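Local atomic coordinates of LEOA (Escherichia coli, PDB entry 4AUR), a protein that probably binds and hydrolyses GTP as a bacterial member of the dynamin family, encoded by enterotoxigenic strains and linked to the heat-labile (LT) toxin. Residues R380-E383 with Q384-A387; R391-D394 with D395-Q399. One frame throughout, in Å; residues are numbered along the deposited sequence.

Interaction 1 (R380-E383 with Q384-A387); sequences RFFE and QSTA
Arg-380 meets Gln-384 one turn further along the same helix, its carbonyl O taking the Gln-384 N-H at 3.0 Å in an almost straight bond (174° at the hydrogen). The CG of Gln-384 also lies against this oxygen, while its extended chain runs on past the carbonyl. Phe-381 comes next: its O accepts from Ser-385 N at 2.7 Å, and its ring reaches forward along the helix, so that CE1 lies 3.7 Å from Ser-385 CB. CG of Phe-381 stands anti to the backbone N (chi1 168°), and this turns the ring alongside the following turn although the side chain sets out away from it. The Ser-385 hydroxyl rises over one face of that ring, offset toward the rim, and is hydrogen-bonded to Phe-528 O. At Phe-382 the carbonyl O is gripped twice by Thr-386, by N at 2.8 Å and by OG1 also at 2.8 Å, the two donors approaching from opposite faces of the carbonyl plane. That second bond ties down the threonine hydroxyl and fixes its rotation, with CE1 of Phe-382 3.7 Å from OG1. Glu-383 adds the backbone bond from Ala-387 N to its O. Within helix 368-408 this turn presses Phe-381 onto Leu-324, Ala-325 and Leu-328 of helix 275-343 and against the Phe-528 ring of helix 521-528, while Tyr-450, Val-451 and Lys-453 of a loop meet Phe-382 and Thr-386.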
loop_
_atom_site.group_PDB
_atom_site.type_symbol
_atom_site.label_atom_id
_atom_site.label_comp_id
_atom_site.label_asym_id
_atom_site.label_seq_id
_atom_site.Cartn_x
_atom_site.Cartn_y
_atom_site.Cartn_z
ATOM N N ARG A 380 -24.658 -26.821 34.923
ATOM C CA ARG A 380 -23.204 -26.783 34.688
ATOM C C ARG A 380 -22.853 -26.813 33.192
ATOM O O ARG A 380 -21.917 -26.150 32.753
ATOM C CB ARG A 380 -22.507 -27.915 35.430
ATOM C CG ARG A 380 -20.987 -27.839 35.484
ATOM C CD ARG A 380 -20.479 -28.722 36.630
ATOM N NE ARG A 380 -19.156 -29.320 36.401
ATOM C CZ ARG A 380 -18.612 -30.282 37.157
ATOM N NH1 ARG A 380 -19.262 -30.785 38.209
ATOM N NH2 ARG A 380 -17.407 -30.756 36.856
ATOM N N PHE A 381 -23.616 -27.573 32.416
ATOM C CA PHE A 381 -23.405 -27.674 30.971
ATOM C C PHE A 381 -23.835 -26.376 30.299
ATOM O O PHE A 381 -23.088 -25.782 29.530
ATOM C CB PHE A 381 -24.177 -28.868 30.390
ATOM C CG PHE A 381 -24.248 -28.882 28.885
ATOM C CD1 PHE A 381 -23.147 -28.584 28.112
ATOM C CD2 PHE A 381 -25.425 -29.203 28.240
ATOM C CE1 PHE A 381 -23.233 -28.597 26.737
ATOM C CE2 PHE A 381 -25.510 -29.223 26.865
ATOM C CZ PHE A 381 -24.413 -28.924 26.113
ATOM N N PHE A 382 -25.034 -25.926 30.624
ATOM C CA PHE A 382 -25.531 -24.657 30.135
ATOM C C PHE A 382 -24.517 -23.506 30.379
ATOM O O PHE A 382 -24.386 -22.585 29.570
ATOM C CB PHE A 382 -26.923 -24.386 30.733
ATOM C CG PHE A 382 -27.668 -23.255 30.083
ATOM C CD1 PHE A 382 -27.550 -22.989 28.719
ATOM C CD2 PHE A 382 -28.513 -22.468 30.827
ATOM C CE1 PHE A 382 -28.246 -21.940 28.123
ATOM C CE2 PHE A 382 -29.212 -21.414 30.238
ATOM C CZ PHE A 382 -29.078 -21.152 28.882
ATOM N N GLU A 383 -23.747 -23.581 31.444
ATOM C CA GLU A 383 -22.777 -22.539 31.724
ATOM C C GLU A 383 -21.494 -22.744 30.923
ATOM O O GLU A 383 -21.024 -21.836 30.250
ATOM C CB GLU A 383 -22.492 -22.494 33.224
ATOM C CG GLU A 383 -23.733 -22.144 34.052
ATOM C CD GLU A 383 -23.599 -22.499 35.530
ATOM O OE1 GLU A 383 -22.449 -22.772 35.970
ATOM O OE2 GLU A 383 -24.651 -22.498 36.239
ATOM N N GLN A 384 -20.919 -23.933 30.989
ATOM C CA GLN A 384 -19.770 -24.257 30.156
ATOM C C GLN A 384 -20.089 -23.915 28.693
ATOM O O GLN A 384 -19.312 -23.244 28.029
ATOM C CB GLN A 384 -19.392 -25.740 30.285
ATOM C CG GLN A 384 -18.794 -26.148 31.629
ATOM C CD GLN A 384 -18.338 -27.629 31.696
ATOM O OE1 GLN A 384 -19.061 -28.576 31.332
ATOM N NE2 GLN A 384 -17.121 -27.822 32.178
ATOM N N SER A 385 -21.250 -24.344 28.213
ATOM C CA SER A 385 -21.646 -24.082 26.834
ATOM C C SER A 385 -21.967 -22.607 26.550
ATOM O O SER A 385 -21.685 -22.110 25.473
ATOM C CB SER A 385 -22.818 -24.976 26.402
ATOM O OG SER A 385 -24.058 -24.388 26.746
ATOM N N THR A 386 -22.567 -21.907 27.493
ATOM C CA THR A 386 -22.694 -20.441 27.358
ATOM C C THR A 386 -21.300 -19.768 27.326
ATOM O O THR A 386 -21.112 -18.784 26.650
ATOM C CB THR A 386 -23.593 -19.831 28.478
ATOM O OG1 THR A 386 -24.964 -20.186 28.245
ATOM C CG2 THR A 386 -23.487 -18.302 28.522
ATOM N N ALA A 387 -20.320 -20.309 28.032
ATOM C CA ALA A 387 -18.990 -19.720 28.011
ATOM C C ALA A 387 -18.295 -19.941 26.680
ATOM O O ALA A 387 -17.452 -19.137 26.307
ATOM C CB ALA A 387 -18.139 -20.273 29.143
#

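Interaction 2 (R391-D394 with D395-Q399); sequences RLSD and DITRQ
Leu-392 and Ile-396, one turn apart on the same helix, carry the apolar part of this contact, their chains set at a slant to each other with the CD1 methyl of Leu-392 3.5 Å from the CD1 methyl of Ile-396. Leu-392 starts out pointing away from the next turn, but a chi1 of 157° lays CG beside its own carbonyl carbon and carries CD1 forward to the isoleucine; in Ile-396 CG1 is anti to the carbonyl carbon and leans back along the helix, 3.6 Å from Leu-392 O. Their backbones are joined as well, Ile-396 N to Leu-392 O at 3.1 Å and a nearly straight 172°.

Ser-393 and Thr-397 are the polar counterpart, but their hydroxyls do not pair: Ser-393 OG is 4.1 Å from Thr-397 OG1 and is instead hydrogen-bonded to Thr-448 OG1. Thr-397 points toward the preceding turn, and its backbone N-H bonds to Ser-393 O at 2.9 Å. On the more exposed side, Arg-398 N bonds to Asp-394 O at 2.9 Å. Asp-395 N makes two weak bonds, to Arg-391 O and Leu-392 O, while its carboxylate leads away from the turn and forms a salt bridge with Arg-309 of helix 275-343.

This part of helix 368-408 is packed among three others. Leu-392 touches Asp-313 and Ser-317 of helix 275-343 as well as Ile-532 and Met-535 of helix 530-544, whereas Ser-393, Ile-396 and Thr-397 share Ile-444 of helix 430-447, with Thr-397 also touching Arg-441 of that helix.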
loop_
_atom_site.group_PDB
_atom_site.type_symbol
_atom_site.label_atom_id
_atom_site.label_comp_id
_atom_site.label_asym_id
_atom_site.label_seq_id
_atom_site.Cartn_x
_atom_site.Cartn_y
_atom_site.Cartn_z
ATOM N N ARG A 391 -16.696 -17.007 24.269
ATOM C CA ARG A 391 -15.361 -16.922 23.691
ATOM C C ARG A 391 -15.415 -16.716 22.188
ATOM O O ARG A 391 -14.516 -16.119 21.610
ATOM C CB ARG A 391 -14.537 -18.164 24.003
ATOM C CG ARG A 391 -13.862 -18.081 25.357
ATOM C CD ARG A 391 -12.999 -19.298 25.662
ATOM N NE ARG A 391 -13.744 -20.294 26.432
ATOM C CZ ARG A 391 -14.178 -21.458 25.965
ATOM N NH1 ARG A 391 -13.949 -21.838 24.700
ATOM N NH2 ARG A 391 -14.853 -22.249 26.788
ATOM N N LEU A 392 -16.466 -17.210 21.556
ATOM C CA LEU A 392 -16.634 -17.020 20.142
ATOM C C LEU A 392 -16.994 -15.565 19.854
ATOM O O LEU A 392 -16.432 -14.969 18.955
ATOM C CB LEU A 392 -17.692 -17.988 19.590
ATOM C CG LEU A 392 -18.420 -17.641 18.291
ATOM C CD1 LEU A 392 -17.448 -17.525 17.131
ATOM C CD2 LEU A 392 -19.460 -18.714 18.022
ATOM N N SER A 393 -17.936 -15.008 20.602
ATOM C CA SER A 393 -18.315 -13.615 20.458
ATOM C C SER A 393 -17.104 -12.733 20.668
ATOM O O SER A 393 -16.926 -11.768 19.959
ATOM C CB SER A 393 -19.390 -13.253 21.478
ATOM O OG SER A 393 -19.496 -11.856 21.686
ATOM N N ASP A 394 -16.258 -13.069 21.629
ATOM C CA ASP A 394 -15.086 -12.252 21.904
ATOM C C ASP A 394 -14.031 -12.259 20.782
ATOM O O ASP A 394 -13.265 -11.300 20.636
ATOM C CB ASP A 394 -14.459 -12.631 23.258
ATOM C CG ASP A 394 -15.326 -12.195 24.453
ATOM O OD1 ASP A 394 -16.378 -11.525 24.244
ATOM O OD2 ASP A 394 -14.956 -12.524 25.607
ATOM N N ASP A 395 -13.971 -13.316 19.987
ATOM C CA ASP A 395 -12.992 -13.316 18.914
ATOM C C ASP A 395 -13.526 -12.573 17.721
ATOM O O ASP A 395 -12.847 -11.763 17.129
ATOM C CB ASP A 395 -12.592 -14.703 18.472
ATOM C CG ASP A 395 -11.377 -14.668 17.591
ATOM O OD1 ASP A 395 -10.448 -13.916 17.944
ATOM O OD2 ASP A 395 -11.348 -15.355 16.549
ATOM N N ILE A 396 -14.756 -12.855 17.362
ATOM C CA ILE A 396 -15.391 -12.100 16.317
ATOM C C ILE A 396 -15.283 -10.625 16.657
ATOM O O ILE A 396 -14.864 -9.825 15.845
ATOM C CB ILE A 396 -16.854 -12.502 16.156
ATOM C CG1 ILE A 396 -16.923 -13.898 15.562
ATOM C CG2 ILE A 396 -17.555 -11.507 15.249
ATOM C CD1 ILE A 396 -18.291 -14.516 15.602
ATOM N N THR A 397 -15.634 -10.293 17.885
ATOM C CA THR A 397 -15.681 -8.923 18.348
ATOM C C THR A 397 -14.285 -8.333 18.399
ATOM O O THR A 397 -14.100 -7.172 18.116
ATOM C CB THR A 397 -16.432 -8.867 19.700
ATOM O OG1 THR A 397 -17.835 -8.888 19.428
ATOM C CG2 THR A 397 -16.095 -7.648 20.528
ATOM N N ARG A 398 -13.283 -9.118 18.721
ATOM C CA ARG A 398 -11.939 -8.565 18.726
ATOM C C ARG A 398 -11.449 -8.186 17.309
ATOM O O ARG A 398 -10.831 -7.137 17.115
ATOM C CB ARG A 398 -10.951 -9.521 19.415
ATOM C CG ARG A 398 -9.501 -9.123 19.196
ATOM C CD ARG A 398 -8.518 -9.673 20.217
ATOM N NE ARG A 398 -7.286 -8.877 20.171
ATOM C CZ ARG A 398 -6.253 -9.017 20.994
ATOM N NH1 ARG A 398 -6.269 -9.943 21.948
ATOM N NH2 ARG A 398 -5.194 -8.224 20.855
ATOM N N GLN A 399 -11.709 -9.054 16.340
ATOM C CA GLN A 399 -11.240 -8.877 14.973
ATOM C C GLN A 399 -11.971 -7.758 14.216
ATOM O O GLN A 399 -11.366 -6.998 13.466
ATOM C CB GLN A 399 -11.423 -10.184 14.212
ATOM C CG GLN A 399 -10.559 -11.309 14.708
ATOM C CD GLN A 399 -9.150 -10.870 15.016
ATOM O OE1 GLN A 399 -8.481 -10.249 14.201
ATOM N NE2 GLN A 399 -8.687 -11.211 16.203
#

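How the interactions relate
Interactions 1 and 2 lie in series on helix 368-408, with the two parts following each other along one helix and their centres about 17 Å apart. Both belong to the long dynamin-like helical domain and pack against helix 275-343, interaction 1 near Leu-324 to Leu-328 and interaction 2 nearer Asp-313 to Ser-317, as expected where neighbouring helices run antiparallel. Their other neighbours change along the way, from a loop and Phe-528 at 380-387 to helices 430-447 and 530-544 at 391-399. Interaction 1 centres about 44 Å from the centre of the chain and interaction 2 about 27 Å, both on the same side. Neither includes the probable P-loop residues Gly-60, Gly-65, Lys-66 and Thr-67.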